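Local coordinates for protein exosome complex exonuclease RRP46 homolog (Oryza sativa Japonica Group, PDB 3HKM) that binds double-stranded DNA and single-stranded RNA, shows hydrolytic DNase and phosphorolytic RNase activity in vitro, and is a probable exosome component, at residues 58-70 with 80-92. Numbering follows the deposited sequence.
Sequences EKASIEVVWKPMT and YEMTLKRTLQSIC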
loop_
_atom_site.group_PDB
_atom_site.type_symbol
_atom_site.label_atom_id
_atom_site.label_comp_id
_atom_site.label_asym_id
_atom_site.label_seq_id
_atom_site.Cartn_x
_atom_site.Cartn_y
_atom_site.Cartn_z
ATOM N N GLU A 58 3.137 -24.742 -8.874
ATOM C CA GLU A 58 2.675 -25.492 -7.708
ATOM C C GLU A 58 1.991 -24.567 -6.697
ATOM O O GLU A 58 1.164 -25.008 -5.893
ATOM C CB GLU A 58 3.836 -26.232 -7.042
ATOM C CG GLU A 58 4.687 -27.079 -7.991
ATOM C CD GLU A 58 3.992 -28.351 -8.466
ATOM O OE1 GLU A 58 4.536 -29.016 -9.375
ATOM O OE2 GLU A 58 2.909 -28.696 -7.943
ATOM N N LYS A 59 2.354 -23.287 -6.740
ATOM C CA LYS A 59 1.739 -22.258 -5.907
ATOM C C LYS A 59 1.156 -21.163 -6.802
ATOM O O LYS A 59 1.562 -21.028 -7.960
ATOM C CB LYS A 59 2.776 -21.652 -4.953
ATOM C CG LYS A 59 3.154 -22.535 -3.772
ATOM C CD LYS A 59 4.318 -21.934 -2.984
ATOM C CE LYS A 59 5.625 -21.967 -3.778
ATOM N NZ LYS A 59 6.245 -23.328 -3.836
ATOM N N ALA A 60 0.204 -20.389 -6.277
ATOM C CA ALA A 60 -0.395 -19.296 -7.043
ATOM C C ALA A 60 0.594 -18.146 -7.280
ATOM O O ALA A 60 1.421 -17.832 -6.427
ATOM C CB ALA A 60 -1.657 -18.782 -6.356
ATOM N N SER A 61 0.503 -17.531 -8.452
ATOM C CA SER A 61 1.367 -16.407 -8.809
ATOM C C SER A 61 0.646 -15.084 -8.627
ATOM O O SER A 61 -0.523 -14.947 -8.995
ATOM C CB SER A 61 1.831 -16.522 -10.264
ATOM O OG SER A 61 2.487 -17.756 -10.493
ATOM N N ILE A 62 1.353 -14.115 -8.054
ATOM C CA ILE A 62 0.872 -12.745 -7.974
ATOM C C ILE A 62 1.892 -11.879 -8.700
ATOM O O ILE A 62 3.084 -11.958 -8.414
ATOM C CB ILE A 62 0.679 -12.269 -6.504
ATOM C CG1 ILE A 62 -0.643 -12.794 -5.929
ATOM C CG2 ILE A 62 0.654 -10.751 -6.430
ATOM C CD1 ILE A 62 -0.641 -14.260 -5.562
ATOM N N GLU A 63 1.430 -11.088 -9.666
ATOM C CA GLU A 63 2.310 -10.229 -10.450
ATOM C C GLU A 63 1.827 -8.781 -10.407
ATOM O O GLU A 63 0.630 -8.539 -10.279
ATOM C CB GLU A 63 2.384 -10.734 -11.895
ATOM C CG GLU A 63 2.689 -12.222 -11.977
ATOM C CD GLU A 63 3.215 -12.650 -13.335
ATOM O OE1 GLU A 63 2.901 -11.966 -14.332
ATOM O OE2 GLU A 63 3.929 -13.680 -13.398
ATOM N N VAL A 64 2.750 -7.824 -10.519
ATOM C CA VAL A 64 2.398 -6.416 -10.365
ATOM C C VAL A 64 3.139 -5.482 -11.333
ATOM O O VAL A 64 4.347 -5.595 -11.534
ATOM C CB VAL A 64 2.647 -5.933 -8.914
ATOM C CG1 VAL A 64 1.948 -4.604 -8.664
ATOM C CG2 VAL A 64 2.178 -6.985 -7.913
ATOM N N VAL A 65 2.399 -4.568 -11.944
ATOM C CA VAL A 65 3.001 -3.534 -12.763
ATOM C C VAL A 65 2.586 -2.171 -12.236
ATOM O O VAL A 65 1.398 -1.871 -12.101
ATOM C CB VAL A 65 2.690 -3.702 -14.283
ATOM C CG1 VAL A 65 1.573 -4.700 -14.513
ATOM C CG2 VAL A 65 2.397 -2.360 -14.951
ATOM N N TRP A 66 3.594 -1.366 -11.908
ATOM C CA TRP A 66 3.412 -0.040 -11.351
ATOM C C TRP A 66 3.471 0.951 -12.501
ATOM O O TRP A 66 4.446 0.984 -13.242
ATOM C CB TRP A 66 4.537 0.248 -10.357
ATOM C CG TRP A 66 4.122 0.999 -9.122
ATOM C CD1 TRP A 66 3.726 0.464 -7.922
ATOM C CD2 TRP A 66 4.081 2.416 -8.958
ATOM N NE1 TRP A 66 3.435 1.464 -7.030
ATOM C CE2 TRP A 66 3.645 2.672 -7.639
ATOM C CE3 TRP A 66 4.365 3.494 -9.798
ATOM C CZ2 TRP A 66 3.490 3.959 -7.143
ATOM C CZ3 TRP A 66 4.210 4.767 -9.306
ATOM C CH2 TRP A 66 3.777 4.993 -7.989
ATOM N N LYS A 67 2.422 1.750 -12.655
ATOM C CA LYS A 67 2.322 2.675 -13.778
ATOM C C LYS A 67 2.273 4.124 -13.295
ATOM O O LYS A 67 1.397 4.484 -12.506
ATOM C CB LYS A 67 1.096 2.347 -14.648
ATOM C CG LYS A 67 0.907 0.849 -14.893
ATOM C CD LYS A 67 0.455 0.525 -16.312
ATOM C CE LYS A 67 -1.041 0.679 -16.505
ATOM N NZ LYS A 67 -1.477 0.084 -17.814
ATOM N N PRO A 68 3.221 4.958 -13.775
ATOM C CA PRO A 68 3.339 6.360 -13.357
ATOM C C PRO A 68 2.189 7.188 -13.907
ATOM O O PRO A 68 1.613 6.823 -14.932
ATOM C CB PRO A 68 4.662 6.814 -14.001
ATOM C CG PRO A 68 5.357 5.563 -14.429
ATOM C CD PRO A 68 4.265 4.598 -14.752
ATOM N N MET A 69 1.864 8.296 -13.253
ATOM C CA MET A 69 0.745 9.103 -13.719
ATOM C C MET A 69 1.072 9.763 -15.058
ATOM O O MET A 69 0.209 10.393 -15.676
ATOM C CB MET A 69 0.267 10.108 -12.649
ATOM C CG MET A 69 1.021 11.422 -12.557
ATOM S SD MET A 69 0.801 12.223 -10.938
ATOM C CE MET A 69 2.261 11.627 -10.088
ATOM N N THR A 70 2.310 9.574 -15.519
ATOM C CA THR A 70 2.758 10.167 -16.773
ATOM C C THR A 70 4.160 9.677 -17.132
ATOM O O THR A 70 4.947 9.324 -16.250
ATOM C CB THR A 70 2.755 11.699 -16.673
ATOM O OG1 THR A 70 2.620 12.266 -17.977
ATOM C CG2 THR A 70 4.038 12.192 -16.018
ATOM N N TYR A 80 9.165 1.004 -5.800
ATOM C CA TYR A 80 7.823 0.920 -5.244
ATOM C C TYR A 80 7.115 -0.294 -5.819
ATOM O O TYR A 80 6.433 -1.026 -5.100
ATOM C CB TYR A 80 7.020 2.188 -5.549
ATOM C CG TYR A 80 7.411 3.387 -4.714
ATOM C CD1 TYR A 80 8.294 3.256 -3.644
ATOM C CD2 TYR A 80 6.874 4.646 -4.974
ATOM C CE1 TYR A 80 8.650 4.346 -2.869
ATOM C CE2 TYR A 80 7.219 5.741 -4.201
ATOM C CZ TYR A 80 8.107 5.584 -3.151
ATOM O OH TYR A 80 8.458 6.671 -2.380
ATOM N N GLU A 81 7.282 -0.495 -7.124
ATOM C CA GLU A 81 6.707 -1.637 -7.827
ATOM C C GLU A 81 7.190 -2.922 -7.177
ATOM O O GLU A 81 6.411 -3.868 -6.991
ATOM C CB GLU A 81 7.115 -1.613 -9.303
ATOM C CG GLU A 81 6.663 -2.820 -10.114
ATOM C CD GLU A 81 7.076 -2.739 -11.584
ATOM O OE1 GLU A 81 6.210 -2.930 -12.465
ATOM O OE2 GLU A 81 8.262 -2.467 -11.859
ATOM N N MET A 82 8.479 -2.927 -6.825
ATOM C CA MET A 82 9.146 -4.066 -6.198
ATOM C C MET A 82 8.627 -4.313 -4.785
ATOM O O MET A 82 8.247 -5.430 -4.440
ATOM C CB MET A 82 10.663 -3.835 -6.180
ATOM C CG MET A 82 11.509 -5.062 -5.855
ATOM S SD MET A 82 11.565 -5.507 -4.096
ATOM C CE MET A 82 12.243 -4.007 -3.374
ATOM N N THR A 83 8.605 -3.266 -3.967
ATOM C CA THR A 83 8.127 -3.399 -2.599
ATOM C C THR A 83 6.693 -3.910 -2.585
ATOM O O THR A 83 6.364 -4.839 -1.845
ATOM C CB THR A 83 8.223 -2.068 -1.827
ATOM O OG1 THR A 83 9.540 -1.522 -1.977
ATOM C CG2 THR A 83 7.940 -2.291 -0.349
ATOM N N LEU A 84 5.851 -3.302 -3.419
ATOM C CA LEU A 84 4.448 -3.690 -3.577
ATOM C C LEU A 84 4.287 -5.179 -3.914
ATOM O O LEU A 84 3.452 -5.864 -3.325
ATOM C CB LEU A 84 3.785 -2.809 -4.643
ATOM C CG LEU A 84 2.273 -2.888 -4.879
ATOM C CD1 LEU A 84 1.483 -2.697 -3.589
ATOM C CD2 LEU A 84 1.876 -1.847 -5.912
ATOM N N LYS A 85 5.103 -5.682 -4.842
ATOM C CA LYS A 85 5.069 -7.098 -5.224
ATOM C C LYS A 85 5.479 -8.000 -4.047
ATOM O O LYS A 85 4.865 -9.035 -3.813
ATOM C CB LYS A 85 5.964 -7.347 -6.456
ATOM C CG LYS A 85 5.563 -8.542 -7.366
ATOM C CD LYS A 85 6.617 -8.780 -8.466
ATOM C CE LYS A 85 6.130 -9.680 -9.623
ATOM N NZ LYS A 85 5.652 -8.948 -10.845
ATOM N N ARG A 86 6.510 -7.600 -3.311
ATOM C CA ARG A 86 6.933 -8.308 -2.103
ATOM C C ARG A 86 5.809 -8.380 -1.093
ATOM O O ARG A 86 5.561 -9.425 -0.498
ATOM C CB ARG A 86 8.103 -7.582 -1.434
ATOM C CG ARG A 86 9.503 -8.018 -1.845
ATOM C CD ARG A 86 10.514 -6.879 -1.598
ATOM N NE ARG A 86 10.717 -6.531 -0.184
ATOM C CZ ARG A 86 9.942 -5.710 0.532
ATOM N NH1 ARG A 86 8.876 -5.133 -0.009
ATOM N NH2 ARG A 86 10.230 -5.462 1.804
ATOM N N THR A 87 5.159 -7.241 -0.885
ATOM C CA THR A 87 4.113 -7.090 0.121
ATOM C C THR A 87 2.865 -7.898 -0.224
ATOM O O THR A 87 2.277 -8.551 0.640
ATOM C CB THR A 87 3.690 -5.612 0.261
ATOM O OG1 THR A 87 4.843 -4.791 0.486
ATOM C CG2 THR A 87 2.720 -5.448 1.414
ATOM N N LEU A 88 2.463 -7.847 -1.490
ATOM C CA LEU A 88 1.262 -8.532 -1.927
ATOM C C LEU A 88 1.450 -10.040 -1.929
ATOM O O LEU A 88 0.615 -10.765 -1.404
ATOM C CB LEU A 88 0.833 -8.054 -3.309
ATOM C CG LEU A 88 0.264 -6.645 -3.404
ATOM C CD1 LEU A 88 -0.409 -6.500 -4.734
ATOM C CD2 LEU A 88 -0.723 -6.374 -2.281
ATOM N N GLN A 89 2.545 -10.506 -2.525
ATOM C CA GLN A 89 2.866 -11.929 -2.517
ATOM C C GLN A 89 2.882 -12.440 -1.077
ATOM O O GLN A 89 2.489 -13.576 -0.793
ATOM C CB GLN A 89 4.215 -12.180 -3.208
ATOM C CG GLN A 89 4.186 -11.900 -4.705
ATOM C CD GLN A 89 5.524 -12.105 -5.387
ATOM O OE1 GLN A 89 6.583 -11.911 -4.790
ATOM N NE2 GLN A 89 5.481 -12.491 -6.656
ATOM N N SER A 90 3.324 -11.573 -0.174
ATOM C CA SER A 90 3.374 -11.862 1.253
ATOM C C SER A 90 1.999 -12.122 1.875
ATOM O O SER A 90 1.811 -13.115 2.587
ATOM C CB SER A 90 4.062 -10.712 1.994
ATOM O OG SER A 90 4.033 -10.922 3.392
ATOM N N ILE A 91 1.041 -11.237 1.613
ATOM C CA ILE A 91 -0.253 -11.335 2.285
ATOM C C ILE A 91 -1.203 -12.311 1.617
ATOM O O ILE A 91 -2.131 -12.786 2.246
ATOM C CB ILE A 91 -0.962 -9.970 2.406
ATOM C CG1 ILE A 91 -1.625 -9.591 1.081
ATOM C CG2 ILE A 91 -0.002 -8.889 2.911
ATOM C CD1 ILE A 91 -2.397 -8.283 1.135
ATOM N N CYS A 92 -0.969 -12.604 0.344
ATOM C CA CYS A 92 -1.828 -13.519 -0.395
ATOM C C CYS A 92 -1.609 -14.956 0.048
ATOM O O CYS A 92 -0.468 -15.391 0.230
ATOM C CB CYS A 92 -1.581 -13.392 -1.903
ATOM S SG CYS A 92 -2.310 -11.912 -2.669
#
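Ile62, Val64 and Trp66 of edge strand 61-67 lie against helix 77-91 in a strand-on-helix contact, apolar along its middle and polar along one flank. Strand 61-67 and helix residues 80-91 run roughly antiparallel, their axes at 151° and 7.9 Å apart at closest approach, and the register pairs Ile62 with Gln89, Val64 with Lys85 and Trp66 with Glu81. Trp66 anchors one end: Tyr80 CB sits over one face of the indole, 4.2 Å from the centroid of the five-membered ring in a CH-pi contact, while Leu84 CD2 meets the ring edge at Trp66 CD1 (3.6 Å). Val64 splits its methyls, CG1 reaching Leu84 CD2 (3.9 Å) and CG2 resting on the aliphatic stem of Lys85. At the other end Ile62 CG1 touches Cys92 SG (3.8 Å), just past the helix.

Two side chains of the helix bind the strand backbone. Glu81, its CG opposite the main-chain nitrogen (chi1 175°) and its chain extended, runs counter to Trp66 and accepts a hydrogen bond at OE1 from Trp66 N (3.1 Å, N-H...O 163°), which lies above the carboxylate plane. Gln89 NE2 donates less straightly to Ile62 O (3.0 Å), in the carbonyl plane. A leucine here has no carboxylate, and losing Glu81 would probably leave Trp66 N without its mate and this strand end less firmly tied to the helix. On the strand's other side, Glu63 bonds through its backbone to Thr102 and Val104 of strand 100-110, the parallel neighbour of strand 61-67. The helix thus forms the crossover of a beta-alpha-beta unit, 61-67, 77-91 and 100-110, within the RNase PH domain.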